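Halogenase PltM (Pseudomonas fluorescens, PDB 6BZN) probably acts as a flavin-dependent halogenase that uses FAD to chlorinate, brominate or iodinate phenolic substrates. Local coordinates at residues T395-A406 with F471-R482. Sequence-based numbering, arbitrary orientation. Where two conformers were deposited one is given.
Sequences TNDQLVSCSYEA and FRQSCQVMQQAR
M478 and C402 face each other where helices 395-406 and 471-482 come closest, their CA atoms 5.6 Å apart, and the methionine shows how one flexible side chain can lie along the side of a neighbouring helix. Its CB rests against the sulfur and CB of C402, and CG stays beside that same CB. Bends at chi2 and chi3 (-60°) then fold the chain so that the methyl turns onto the backbone of the other helix: CE lies 3.5 Å from A406 N and 3.6 Å from C402 O, with E405 CG and A406 CB completing its surroundings. The residue thus spans one turn of the facing helix, from C402 to A406.

C402 answers from the other side, its SG settled between C475 CB at 3.6 Å and M478 CB. Nearer the N-terminal end of both segments, the ring of F471 reaches helix 395-406 with its CZ; with CG anti to the backbone N (chi1 -178°), the ring swings out so that CZ meets L399 N at 3.8 Å, which approaches near the ring plane, as does T395 O. One face of this ring carries C475 SG.

At the opposite end, the aliphatic part of R482 crosses E405 at about a right angle, with CG 3.5 Å from E405 OE1. Its guanidinium turns back within its own helix, and NE and NH2 both grip Q479 OE1, the NH2 bond measuring 2.7 Å. A water donates to E405 OE2 and, weakly, to A481 O.

The axes of the two segments come within 9.3 Å at 48°; the segments lie on helices 383-406 and 465-483, in a largely helical region. Helix 410-441 touches both partners, through W416 on C402 and V419 on S474; helix 488-502 packs against 471-482, while Y404 reaches strand 273-281.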
ATOM      1  N   THR A 395     -10.353   2.633  -7.588  1.00 12.56           N
ATOM      2  CA  THR A 395     -10.969   2.331  -6.291  1.00 13.37           C
ATOM      3  C   THR A 395     -10.227   3.025  -5.163  1.00 12.80           C
ATOM      4  O   THR A 395     -10.840   3.604  -4.281  1.00 12.20           O
ATOM      5  CB  THR A 395     -11.024   0.819  -6.035  1.00 14.49           C
ATOM      6  OG1 THR A 395     -11.893   0.229  -6.999  1.00 16.07           O
ATOM      7  CG2 THR A 395     -11.565   0.499  -4.623  1.00 15.70           C
ATOM      8  N   ASN A 396      -8.902   2.971  -5.214  1.00 12.33           N
ATOM      9  CA  ASN A 396      -8.043   3.598  -4.219  1.00 12.79           C
ATOM     10  C   ASN A 396      -8.313   5.120  -4.170  1.00 12.57           C
ATOM     11  O   ASN A 396      -8.407   5.707  -3.090  1.00 11.82           O
ATOM     12  CB  ASN A 396      -6.581   3.259  -4.578  1.00 13.23           C
ATOM     13  CG  ASN A 396      -5.565   3.534  -3.475  1.00 14.31           C
ATOM     14  OD1 ASN A 396      -5.856   4.068  -2.387  1.00 16.41           O
ATOM     15  ND2 ASN A 396      -4.333   3.138  -3.761  1.00 14.07           N
ATOM     16  N   ASP A 397      -8.500   5.729  -5.348  1.00 12.32           N
ATOM     17  CA  ASP A 397      -8.804   7.171  -5.451  1.00 12.72           C
ATOM     18  C   ASP A 397     -10.141   7.523  -4.781  1.00 12.89           C
ATOM     19  O   ASP A 397     -10.218   8.526  -4.065  1.00 12.21           O
ATOM     20  CB  ASP A 397      -8.832   7.593  -6.912  1.00 13.08           C
ATOM     21  CG  ASP A 397      -8.893   9.107  -7.102  1.00 14.18           C
ATOM     22  OD1 ASP A 397      -8.275   9.869  -6.327  1.00 14.36           O
ATOM     23  OD2 ASP A 397      -9.537   9.536  -8.087  1.00 15.29           O
ATOM     24  N   GLN A 398     -11.182   6.719  -5.008  0.52 13.14           N
ATOM     25  CA  GLN A 398     -12.475   6.959  -4.348  0.52 13.42           C
ATOM     26  C   GLN A 398     -12.361   6.732  -2.844  0.52 12.94           C
ATOM     27  O   GLN A 398     -12.770   7.591  -2.050  0.52 12.66           O
ATOM     28  CB  GLN A 398     -13.598   6.103  -4.945  0.52 14.51           C
ATOM     29  CG  GLN A 398     -14.142   6.605  -6.282  0.52 15.19           C
ATOM     30  CD  GLN A 398     -14.850   7.956  -6.183  0.52 16.36           C
ATOM     31  OE1 GLN A 398     -15.796   8.127  -5.405  0.52 17.20           O
ATOM     32  NE2 GLN A 398     -14.388   8.930  -6.966  0.52 17.20           N
ATOM     33  N   LEU A 399     -11.751   5.614  -2.451  1.00 12.56           N
ATOM     34  CA  LEU A 399     -11.578   5.333  -1.026  1.00 12.36           C
ATOM     35  C   LEU A 399     -10.907   6.489  -0.290  1.00 11.87           C
ATOM     36  O   LEU A 399     -11.402   6.941   0.752  1.00 11.66           O
ATOM     37  CB  LEU A 399     -10.783   4.048  -0.819  1.00 12.59           C
ATOM     38  CG  LEU A 399     -10.322   3.728   0.607  1.00 13.40           C
ATOM     39  CD1 LEU A 399     -11.517   3.436   1.510  1.00 13.63           C
ATOM     40  CD2 LEU A 399      -9.336   2.579   0.615  1.00 13.62           C
ATOM     41  N   VAL A 400      -9.811   6.981  -0.850  1.00 11.22           N
ATOM     42  CA  VAL A 400      -8.980   7.947  -0.168  1.00 11.31           C
ATOM     43  C   VAL A 400      -9.616   9.333  -0.221  1.00 11.42           C
ATOM     44  O   VAL A 400      -9.678  10.004   0.798  1.00 11.34           O
ATOM     45  CB  VAL A 400      -7.531   7.961  -0.715  1.00 11.07           C
ATOM     46  CG1 VAL A 400      -6.764   9.173  -0.206  1.00 11.08           C
ATOM     47  CG2 VAL A 400      -6.814   6.683  -0.312  1.00 10.85           C
ATOM     48  N   SER A 401     -10.090   9.760  -1.386  1.00 12.07           N
ATOM     49  CA  SER A 401     -10.729  11.070  -1.495  1.00 12.58           C
ATOM     50  C   SER A 401     -11.926  11.174  -0.545  1.00 13.03           C
ATOM     51  O   SER A 401     -12.075  12.163   0.175  1.00 13.13           O
ATOM     52  CB  SER A 401     -11.143  11.391  -2.935  1.00 13.01           C
ATOM     53  OG  SER A 401     -12.090  10.460  -3.441  1.00 14.05           O
ATOM     54  N   CYS A 402     -12.765  10.145  -0.513  1.00 13.25           N
ATOM     55  CA  CYS A 402     -13.914  10.148   0.412  1.00 12.97           C
ATOM     56  C   CYS A 402     -13.464  10.134   1.885  1.00 12.51           C
ATOM     57  O   CYS A 402     -14.110  10.755   2.729  1.00 12.31           O
ATOM     58  CB  CYS A 402     -14.864   8.994   0.098  1.00 13.88           C
ATOM     59  SG  CYS A 402     -15.664   9.182  -1.520  1.00 15.00           S
ATOM     60  N   SER A 403     -12.355   9.456   2.189  1.00 11.67           N
ATOM     61  CA  SER A 403     -11.806   9.454   3.534  1.00 11.86           C
ATOM     62  C   SER A 403     -11.340  10.841   3.975  1.00 11.92           C
ATOM     63  O   SER A 403     -11.617  11.260   5.091  1.00 11.61           O
ATOM     64  CB  SER A 403     -10.644   8.469   3.645  1.00 11.59           C
ATOM     65  OG  SER A 403     -11.084   7.146   3.433  1.00 11.45           O
ATOM     66  N   TYR A 404     -10.619  11.540   3.102  1.00 12.38           N
ATOM     67  CA  TYR A 404     -10.162  12.892   3.428  1.00 13.09           C
ATOM     68  C   TYR A 404     -11.356  13.835   3.735  1.00 13.82           C
ATOM     69  O   TYR A 404     -11.235  14.723   4.559  1.00 13.84           O
ATOM     70  CB  TYR A 404      -9.299  13.474   2.311  1.00 13.13           C
ATOM     71  CG  TYR A 404      -7.805  13.201   2.411  1.00 12.81           C
ATOM     72  CD1 TYR A 404      -7.253  12.014   1.948  1.00 12.65           C
ATOM     73  CD2 TYR A 404      -6.931  14.155   2.939  1.00 12.52           C
ATOM     74  CE1 TYR A 404      -5.881  11.789   2.005  1.00 12.24           C
ATOM     75  CE2 TYR A 404      -5.564  13.927   2.997  1.00 12.45           C
ATOM     76  CZ  TYR A 404      -5.037  12.743   2.523  1.00 11.98           C
ATOM     77  OH  TYR A 404      -3.661  12.526   2.569  1.00 11.56           O
ATOM     78  N   GLU A 405     -12.492  13.640   3.069  1.00 14.44           N
ATOM     79  CA  GLU A 405     -13.694  14.423   3.389  1.00 15.31           C
ATOM     80  C   GLU A 405     -14.248  14.011   4.758  1.00 14.54           C
ATOM     81  O   GLU A 405     -14.664  14.862   5.544  1.00 13.92           O
ATOM     82  CB  GLU A 405     -14.756  14.250   2.312  1.00 17.52           C
ATOM     83  CG  GLU A 405     -16.024  15.070   2.525  1.00 20.13           C
ATOM     84  CD  GLU A 405     -15.814  16.576   2.459  1.00 22.62           C
ATOM     85  OE1 GLU A 405     -14.821  17.054   1.861  1.00 24.13           O
ATOM     86  OE2 GLU A 405     -16.679  17.291   3.008  1.00 27.11           O
ATOM     87  N   ALA A 406     -14.240  12.711   5.040  1.00 13.98           N
ATOM     88  CA  ALA A 406     -14.670  12.203   6.338  1.00 14.13           C
ATOM     89  C   ALA A 406     -13.785  12.656   7.509  1.00 14.17           C
ATOM     90  O   ALA A 406     -14.228  12.577   8.658  1.00 14.24           O
ATOM     91  CB  ALA A 406     -14.761  10.689   6.317  1.00 14.28           C
ATOM     92  N   PHE A 471     -20.078   0.320  -1.196  1.00 15.36           N
ATOM     93  CA  PHE A 471     -18.961   1.208  -1.458  1.00 15.36           C
ATOM     94  C   PHE A 471     -19.334   2.312  -2.447  1.00 15.61           C
ATOM     95  O   PHE A 471     -19.095   3.474  -2.173  1.00 15.36           O
ATOM     96  CB  PHE A 471     -17.766   0.411  -1.951  1.00 15.43           C
ATOM     97  CG  PHE A 471     -16.540   1.244  -2.196  1.00 15.00           C
ATOM     98  CD1 PHE A 471     -15.733   1.619  -1.148  1.00 14.95           C
ATOM     99  CD2 PHE A 471     -16.197   1.638  -3.487  1.00 15.05           C
ATOM    100  CE1 PHE A 471     -14.593   2.363  -1.367  1.00 15.45           C
ATOM    101  CE2 PHE A 471     -15.053   2.390  -3.714  1.00 15.18           C
ATOM    102  CZ  PHE A 471     -14.255   2.758  -2.660  1.00 15.27           C
ATOM    103  N   ARG A 472     -19.945   1.940  -3.569  1.00 17.52           N
ATOM    104  CA  ARG A 472     -20.366   2.896  -4.603  1.00 19.69           C
ATOM    105  C   ARG A 472     -21.309   3.969  -4.022  1.00 19.02           C
ATOM    106  O   ARG A 472     -21.067   5.174  -4.162  1.00 16.62           O
ATOM    107  CB  ARG A 472     -21.018   2.125  -5.768  1.00 23.60           C
ATOM    108  CG  ARG A 472     -21.489   2.943  -6.961  1.00 27.82           C
ATOM    109  CD  ARG A 472     -22.137   2.078  -8.050  1.00 31.43           C
ATOM    110  NE  ARG A 472     -23.134   1.115  -7.545  1.00 34.69           N
ATOM    111  CZ  ARG A 472     -24.387   1.406  -7.166  1.00 36.22           C
ATOM    112  NH1 ARG A 472     -24.867   2.654  -7.213  1.00 37.88           N
ATOM    113  NH2 ARG A 472     -25.180   0.432  -6.728  1.00 36.75           N
ATOM    114  N   GLN A 473     -22.350   3.525  -3.324  1.00 17.76           N
ATOM    115  CA  GLN A 473     -23.330   4.453  -2.750  1.00 18.26           C
ATOM    116  C   GLN A 473     -22.758   5.325  -1.628  1.00 17.11           C
ATOM    117  O   GLN A 473     -23.064   6.515  -1.546  1.00 16.64           O
ATOM    118  CB  GLN A 473     -24.572   3.700  -2.273  1.00 18.71           C
ATOM    119  CG  GLN A 473     -25.350   3.055  -3.407  1.00 19.46           C
ATOM    120  CD  GLN A 473     -26.589   2.332  -2.903  1.00 20.80           C
ATOM    121  OE1 GLN A 473     -26.644   1.103  -2.874  1.00 23.14           O
ATOM    122  NE2 GLN A 473     -27.568   3.092  -2.474  1.00 20.21           N
ATOM    123  N   SER A 474     -21.907   4.743  -0.782  1.00 16.72           N
ATOM    124  CA  SER A 474     -21.231   5.514   0.268  1.00 16.33           C
ATOM    125  C   SER A 474     -20.302   6.597  -0.282  1.00 15.89           C
ATOM    126  O   SER A 474     -20.274   7.700   0.261  1.00 15.01           O
ATOM    127  CB  SER A 474     -20.455   4.587   1.209  1.00 16.41           C
ATOM    128  OG  SER A 474     -21.337   3.670   1.820  1.00 16.34           O
ATOM    129  N   CYS A 475     -19.543   6.283  -1.338  1.00 16.83           N
ATOM    130  CA  CYS A 475     -18.693   7.289  -1.992  1.00 17.35           C
ATOM    131  C   CYS A 475     -19.522   8.406  -2.624  1.00 18.50           C
ATOM    132  O   CYS A 475     -19.136   9.571  -2.534  1.00 18.00           O
ATOM    133  CB  CYS A 475     -17.771   6.657  -3.040  1.00 17.58           C
ATOM    134  SG  CYS A 475     -16.491   5.610  -2.314  1.00 18.65           S
ATOM    135  N   GLN A 476     -20.658   8.051  -3.232  1.00 20.06           N
ATOM    136  CA  GLN A 476     -21.610   9.043  -3.780  1.00 22.13           C
ATOM    137  C   GLN A 476     -22.090   9.989  -2.687  1.00 20.67           C
ATOM    138  O   GLN A 476     -22.131  11.200  -2.912  1.00 20.13           O
ATOM    139  CB  GLN A 476     -22.829   8.378  -4.444  1.00 25.22           C
ATOM    140  CG  GLN A 476     -22.528   7.706  -5.769  1.00 29.58           C
ATOM    141  CD  GLN A 476     -23.624   6.749  -6.259  1.00 35.37           C
ATOM    142  OE1 GLN A 476     -24.700   6.629  -5.655  1.00 39.23           O
ATOM    143  NE2 GLN A 476     -23.345   6.058  -7.370  1.00 38.23           N
ATOM    144  N   VAL A 477     -22.430   9.437  -1.514  1.00 19.68           N
ATOM    145  CA  VAL A 477     -22.841  10.244  -0.358  1.00 19.87           C
ATOM    146  C   VAL A 477     -21.730  11.221   0.029  1.00 19.93           C
ATOM    147  O   VAL A 477     -21.999  12.418   0.227  1.00 18.55           O
ATOM    148  CB  VAL A 477     -23.256   9.387   0.878  1.00 19.75           C
ATOM    149  CG1 VAL A 477     -23.368  10.240   2.136  1.00 19.91           C
ATOM    150  CG2 VAL A 477     -24.569   8.657   0.617  1.00 19.83           C
ATOM    151  N   MET A 478     -20.493  10.720   0.129  1.00 18.74           N
ATOM    152  CA  MET A 478     -19.360  11.577   0.506  1.00 19.32           C
ATOM    153  C   MET A 478     -19.023  12.654  -0.520  1.00 20.76           C
ATOM    154  O   MET A 478     -18.746  13.787  -0.135  1.00 20.56           O
ATOM    155  CB  MET A 478     -18.110  10.748   0.792  1.00 18.83           C
ATOM    156  CG  MET A 478     -18.227   9.830   1.999  1.00 18.50           C
ATOM    157  SD  MET A 478     -18.729  10.652   3.530  1.00 18.03           S
ATOM    158  CE  MET A 478     -17.411  11.833   3.755  1.00 17.86           C
ATOM    159  N   GLN A 479     -19.045  12.315  -1.806  1.00 22.06           N
ATOM    160  CA  GLN A 479     -18.728  13.305  -2.848  1.00 25.52           C
ATOM    161  C   GLN A 479     -19.799  14.402  -2.895  1.00 26.16           C
ATOM    162  O   GLN A 479     -19.472  15.581  -3.013  1.00 25.81           O
ATOM    163  CB  GLN A 479     -18.524  12.643  -4.226  1.00 27.12           C
ATOM    164  CG  GLN A 479     -17.260  11.768  -4.328  1.00 29.84           C
ATOM    165  CD  GLN A 479     -15.935  12.532  -4.186  1.00 32.69           C
ATOM    166  OE1 GLN A 479     -15.876  13.755  -4.363  1.00 35.12           O
ATOM    167  NE2 GLN A 479     -14.858  11.801  -3.877  1.00 34.33           N
ATOM    168  N   GLN A 480     -21.065  14.013  -2.767  1.00 27.85           N
ATOM    169  CA  GLN A 480     -22.166  14.975  -2.711  1.00 30.92           C
ATOM    170  C   GLN A 480     -22.064  15.879  -1.475  1.00 30.65           C
ATOM    171  O   GLN A 480     -22.286  17.093  -1.560  1.00 30.72           O
ATOM    172  CB  GLN A 480     -23.503  14.245  -2.721  1.00 33.60           C
ATOM    173  CG  GLN A 480     -24.708  15.157  -2.852  1.00 38.37           C
ATOM    174  CD  GLN A 480     -26.006  14.411  -2.619  1.00 41.10           C
ATOM    175  OE1 GLN A 480     -26.356  14.116  -1.473  1.00 44.53           O
ATOM    176  NE2 GLN A 480     -26.720  14.090  -3.694  1.00 42.03           N
ATOM    177  N   ALA A 481     -21.716  15.279  -0.337  1.00 29.92           N
ATOM    178  CA  ALA A 481     -21.436  16.029   0.887  1.00 29.71           C
ATOM    179  C   ALA A 481     -20.328  17.070   0.695  1.00 29.42           C
ATOM    180  O   ALA A 481     -20.467  18.212   1.159  1.00 29.68           O
ATOM    181  CB  ALA A 481     -21.084  15.077   2.024  1.00 28.74           C
ATOM    182  N   ARG A 482     -19.237  16.692   0.022  1.00 29.53           N
ATOM    183  CA  ARG A 482     -18.171  17.651  -0.293  1.00 30.27           C
ATOM    184  C   ARG A 482     -18.736  18.730  -1.219  1.00 31.31           C
ATOM    185  O   ARG A 482     -18.688  19.913  -0.888  1.00 32.21           O
ATOM    186  CB  ARG A 482     -16.958  16.975  -0.955  1.00 30.14           C
ATOM    187  CG  ARG A 482     -15.819  17.940  -1.332  1.00 29.72           C
ATOM    188  CD  ARG A 482     -14.677  17.260  -2.076  1.00 30.54           C
ATOM    189  NE  ARG A 482     -15.156  16.518  -3.246  1.00 31.08           N
ATOM    190  CZ  ARG A 482     -15.585  17.063  -4.387  1.00 32.28           C
ATOM    191  NH1 ARG A 482     -15.598  18.387  -4.574  1.00 32.02           N
ATOM    192  NH2 ARG A 482     -16.013  16.270  -5.366  1.00 33.47           N
TER
HETATM  193  O   HOH W   1     -18.179  19.474   3.265  1.00 38.03           O